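Side-chain contact in hydrogenase maturation factor (Thermoanaerobacter tengcongensis, PDB 3VTH), which probably uses carbamoyl phosphate and ATP to carbamoylate the C-terminal cysteine of HypE during maturation of [NiFe]-hydrogenases: residues V697-G702 and Y708-L713. Sequence-based numbering, arbitrary orientation. Where two conformers were deposited one is given.
Sequences VVLSGG and YLLRRL. With AP2 (phosphomethylphosphonic acid adenosyl ester), chain H.
In the Kae1-like domain, a member of the actin-like ATPase clan, Leu699 of strand 696-700 packs against Leu710 and Leu713 of helix 707-719, within a beta-alpha-beta unit that continues into the parallel strand 723-726. The strand side chain divides its two methyl groups between residues three apart on the helix: Leu699 CD1 lies 3.8 Å from Leu710 CD1, and Leu699 CD2 lies 4.0 Å from Leu713 CD2. With CG anti to its own carbonyl carbon (chi1 -45°), Leu699 directs this fork at the helix. Leu710 starts out pointing along the flank of the strand rather than at it, and its CG, anti to the backbone N (chi1 -174°), carries the CD1 branch back to the contact. Leu713, by contrast, leaves its backbone already aimed at the strand, and its CD2 makes the contact.

The same core extends to Ile504 of the neighbouring parallel strand, which touches Leu699, and to Phe704 and Thr681, which touch Leu713. On the other side of the sheet, Val698 packs on helix 483-494, whose His487 is an iron ligand; the side chains of Leu699 and His487 are about 9 Å apart.

Past the strand end, the chain turns through Gly701 and Gly702 to the nucleotide analogue. Gly702 N donates a hydrogen bond to AP2 O2A (3.2 Å, 140° at the hydrogen). Gly701 adopts backbone angles that suit glycine, with the carbonyl O of Ser700 crowding the side-chain side of its CA. Asn706, just before helix 707-719, binds AP2 through its side-chain ND2 and accepts a hydrogen bond from Leu709 N at OD1. Purely apolar and buried, the leucine cluster joins strand to helix by dispersion and exclusion of water, while recognition of the analogue's alpha-phosphonate group within these segments falls to the backbone N-H of Gly702.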
ATOM      1  N   VAL A 697      -1.092  14.448  18.828  1.00 29.33           N
ATOM      2  CA  VAL A 697      -0.139  13.352  18.875  1.00 28.72           C
ATOM      3  C   VAL A 697      -0.246  12.553  17.585  1.00 28.20           C
ATOM      4  O   VAL A 697      -1.352  12.152  17.189  1.00 28.51           O
ATOM      5  CB  VAL A 697      -0.429  12.398  20.039  1.00 29.07           C
ATOM      6  CG1 VAL A 697       0.581  11.223  20.036  1.00 28.07           C
ATOM      7  CG2 VAL A 697      -0.389  13.141  21.374  1.00 30.99           C
ATOM      8  N   VAL A 698       0.900  12.328  16.943  1.00 27.27           N
ATOM      9  CA  VAL A 698       0.988  11.533  15.726  1.00 26.63           C
ATOM     10  C   VAL A 698       1.742  10.229  16.030  1.00 26.27           C
ATOM     11  O   VAL A 698       2.835  10.253  16.608  1.00 25.74           O
ATOM     12  CB  VAL A 698       1.732  12.312  14.601  1.00 26.56           C
ATOM     13  CG1 VAL A 698       1.999  11.412  13.400  1.00 26.06           C
ATOM     14  CG2 VAL A 698       0.940  13.545  14.179  1.00 28.86           C
ATOM     15  N   LEU A 699       1.165   9.101  15.619  1.00 25.57           N
ATOM     16  CA  LEU A 699       1.803   7.806  15.794  1.00 25.29           C
ATOM     17  C   LEU A 699       2.184   7.268  14.436  1.00 24.68           C
ATOM     18  O   LEU A 699       1.328   7.136  13.562  1.00 25.29           O
ATOM     19  CB  LEU A 699       0.854   6.805  16.491  1.00 24.64           C
ATOM     20  CG  LEU A 699       0.072   7.304  17.715  1.00 28.38           C
ATOM     21  CD1 LEU A 699      -1.010   6.271  18.125  1.00 27.50           C
ATOM     22  CD2 LEU A 699       1.000   7.592  18.884  1.00 27.49           C
ATOM     23  N   SER A 700       3.466   6.980  14.239  1.00 24.18           N
ATOM     24  CA  SER A 700       3.911   6.400  12.957  1.00 23.54           C
ATOM     25  C   SER A 700       5.175   5.553  13.145  1.00 23.07           C
ATOM     26  O   SER A 700       5.692   5.444  14.255  1.00 23.04           O
ATOM     27  CB  SER A 700       4.118   7.503  11.906  1.00 23.19           C
ATOM     28  OG  SER A 700       4.234   6.939  10.604  1.00 23.63           O
ATOM     29  N   GLY A 701       5.668   4.961  12.061  1.00 22.28           N
ATOM     30  CA  GLY A 701       6.770   4.017  12.147  1.00 21.70           C
ATOM     31  C   GLY A 701       6.173   2.627  12.128  1.00 21.22           C
ATOM     32  O   GLY A 701       5.038   2.420  12.568  1.00 21.72           O
ATOM     33  N   GLY A 702       6.952   1.676  11.647  1.00 21.52           N
ATOM     34  CA  GLY A 702       6.493   0.304  11.414  1.00 22.13           C
ATOM     35  C   GLY A 702       6.029  -0.471  12.644  1.00 22.68           C
ATOM     36  O   GLY A 702       5.264  -1.412  12.501  1.00 23.01           O
ATOM     37  N   TYR A 708      -2.602  -3.840  18.466  1.00 27.39           N
ATOM     38  CA  TYR A 708      -2.815  -3.593  19.875  1.00 28.59           C
ATOM     39  C   TYR A 708      -2.145  -2.291  20.328  1.00 27.99           C
ATOM     40  O   TYR A 708      -2.810  -1.431  20.917  1.00 28.19           O
ATOM     41  CB  TYR A 708      -2.310  -4.785  20.683  1.00 28.91           C
ATOM     42  CG  TYR A 708      -2.703  -4.749  22.141  1.00 31.17           C
ATOM     43  CD1 TYR A 708      -3.973  -5.176  22.556  1.00 32.89           C
ATOM     44  CD2 TYR A 708      -1.802  -4.306  23.106  1.00 30.27           C
ATOM     45  CE1 TYR A 708      -4.340  -5.149  23.907  1.00 35.61           C
ATOM     46  CE2 TYR A 708      -2.149  -4.280  24.454  1.00 32.08           C
ATOM     47  CZ  TYR A 708      -3.426  -4.695  24.844  1.00 33.64           C
ATOM     48  OH  TYR A 708      -3.743  -4.671  26.182  1.00 34.51           O
ATOM     49  N   LEU A 709      -0.849  -2.138  20.042  1.00 26.89           N
ATOM     50  CA  LEU A 709      -0.141  -0.884  20.341  1.00 26.96           C
ATOM     51  C   LEU A 709      -0.860   0.339  19.791  1.00 26.74           C
ATOM     52  O   LEU A 709      -1.052   1.330  20.493  1.00 27.24           O
ATOM     53  CB  LEU A 709       1.287  -0.884  19.770  1.00 26.43           C
ATOM     54  CG  LEU A 709       2.384  -1.756  20.372  1.00 28.87           C
ATOM     55  CD1 LEU A 709       3.727  -1.363  19.765  1.00 28.76           C
ATOM     56  CD2 LEU A 709       2.438  -1.656  21.905  1.00 32.06           C
ATOM     57  N   LEU A 710      -1.254   0.266  18.524  1.00 26.08           N
ATOM     58  CA  LEU A 710      -1.937   1.387  17.880  1.00 26.12           C
ATOM     59  C   LEU A 710      -3.281   1.691  18.548  1.00 26.89           C
ATOM     60  O   LEU A 710      -3.534   2.824  18.958  1.00 27.20           O
ATOM     61  CB  LEU A 710      -2.136   1.129  16.376  1.00 25.23           C
ATOM     62  CG  LEU A 710      -2.721   2.351  15.647  1.00 27.42           C
ATOM     63  CD1 LEU A 710      -1.723   3.512  15.646  1.00 26.21           C
ATOM     64  CD2 LEU A 710      -3.210   2.027  14.215  1.00 26.61           C
ATOM     65  N   ARG A 711      -4.137   0.683  18.673  1.00 27.21           N
ATOM     66  CA  ARG A 711      -5.480   0.893  19.205  0.50 28.37           C
ATOM     67  C   ARG A 711      -5.455   1.336  20.673  1.00 29.36           C
ATOM     68  O   ARG A 711      -6.141   2.270  21.060  1.00 29.39           O
ATOM     69  CB  ARG A 711      -6.346  -0.366  19.035  0.50 28.90           C
ATOM     70  CG  ARG A 711      -7.725  -0.257  19.695  0.50 29.89           C
ATOM     71  CD  ARG A 711      -8.543  -1.532  19.570  0.50 31.07           C
ATOM     72  NE  ARG A 711      -8.006  -2.628  20.373  0.50 30.76           N
ATOM     73  CZ  ARG A 711      -8.199  -2.760  21.681  0.50 31.51           C
ATOM     74  NH1 ARG A 711      -8.912  -1.858  22.344  0.50 31.17           N
ATOM     75  NH2 ARG A 711      -7.682  -3.794  22.326  0.50 31.34           N
ATOM     76  N   ARG A 712      -4.658   0.662  21.487  1.00 29.89           N
ATOM     77  CA  ARG A 712      -4.612   0.949  22.908  1.00 32.11           C
ATOM     78  C   ARG A 712      -4.058   2.338  23.184  1.00 31.98           C
ATOM     79  O   ARG A 712      -4.555   3.041  24.053  1.00 32.74           O
ATOM     80  CB  ARG A 712      -3.784  -0.120  23.605  1.00 32.25           C
ATOM     81  CG  ARG A 712      -4.581  -1.349  23.914  1.00 36.89           C
ATOM     82  CD  ARG A 712      -5.017  -1.175  25.337  1.00 44.40           C
ATOM     83  NE  ARG A 712      -6.019  -2.110  25.773  1.00 50.94           N
ATOM     84  CZ  ARG A 712      -6.186  -2.470  27.038  1.00 52.27           C
ATOM     85  NH1 ARG A 712      -5.378  -2.000  27.990  1.00 52.97           N
ATOM     86  NH2 ARG A 712      -7.145  -3.326  27.336  1.00 54.71           N
ATOM     87  N   LEU A 713      -3.039   2.734  22.426  1.00 31.32           N
ATOM     88  CA  LEU A 713      -2.436   4.048  22.599  1.00 31.81           C
ATOM     89  C   LEU A 713      -3.381   5.135  22.120  1.00 31.92           C
ATOM     90  O   LEU A 713      -3.558   6.129  22.807  1.00 32.44           O
ATOM     91  CB  LEU A 713      -1.076   4.125  21.890  1.00 30.41           C
ATOM     92  CG  LEU A 713      -0.028   5.145  22.328  1.00 32.17           C
ATOM     93  CD1 LEU A 713       0.094   5.324  23.845  1.00 28.90           C
ATOM     94  CD2 LEU A 713       1.320   4.724  21.715  1.00 30.47           C
TER
HETATM   95  PB  AP2 H 806      12.719   0.505   9.546  1.00 38.84           P
HETATM   96  O1B AP2 H 806      12.647  -0.220  10.867  1.00 38.10           O
HETATM   97  O2B AP2 H 806      12.440   1.976   9.575  1.00 34.03           O
HETATM   98  O3B AP2 H 806      13.935   0.104   8.749  1.00 40.69           O
HETATM   99  C3A AP2 H 806      11.341  -0.232   8.627  1.00 34.10           C
HETATM  100  PA  AP2 H 806       9.687   0.159   9.269  1.00 34.45           P
HETATM  101  O1A AP2 H 806       8.813  -0.386   8.148  1.00 30.12           O
HETATM  102  O2A AP2 H 806       9.478   1.572   9.755  1.00 29.34           O
HETATM  103  O5' AP2 H 806       9.535  -0.767  10.588  1.00 34.22           O
HETATM  104  C5' AP2 H 806       9.434  -2.173  10.398  1.00 36.48           C
HETATM  105  C4' AP2 H 806       9.682  -2.779  11.761  1.00 37.36           C
HETATM  106  O4' AP2 H 806       8.541  -2.567  12.593  1.00 37.86           O
HETATM  107  C3' AP2 H 806       9.856  -4.284  11.707  1.00 38.49           C
HETATM  108  O3' AP2 H 806      11.179  -4.629  11.283  1.00 39.84           O
HETATM  109  C2' AP2 H 806       9.555  -4.639  13.149  1.00 39.11           C
HETATM  110  O2' AP2 H 806      10.758  -4.407  13.892  1.00 38.39           O
HETATM  111  C1' AP2 H 806       8.460  -3.638  13.543  1.00 37.66           C
HETATM  112  N9  AP2 H 806       7.159  -4.365  13.483  1.00 37.59           N
HETATM  113  C8  AP2 H 806       6.557  -4.902  12.392  1.00 37.42           C
HETATM  114  N7  AP2 H 806       5.402  -5.542  12.719  1.00 37.34           N
HETATM  115  C5  AP2 H 806       5.243  -5.419  14.051  1.00 37.29           C
HETATM  116  C6  AP2 H 806       4.243  -5.862  15.055  1.00 37.62           C
HETATM  117  N6  AP2 H 806       3.144  -6.570  14.690  1.00 36.46           N
HETATM  118  N1  AP2 H 806       4.472  -5.532  16.355  1.00 37.69           N
HETATM  119  C2  AP2 H 806       5.546  -4.809  16.745  1.00 36.89           C
HETATM  120  N3  AP2 H 806       6.499  -4.389  15.885  1.00 36.25           N
HETATM  121  C4  AP2 H 806       6.402  -4.659  14.553  1.00 36.56           C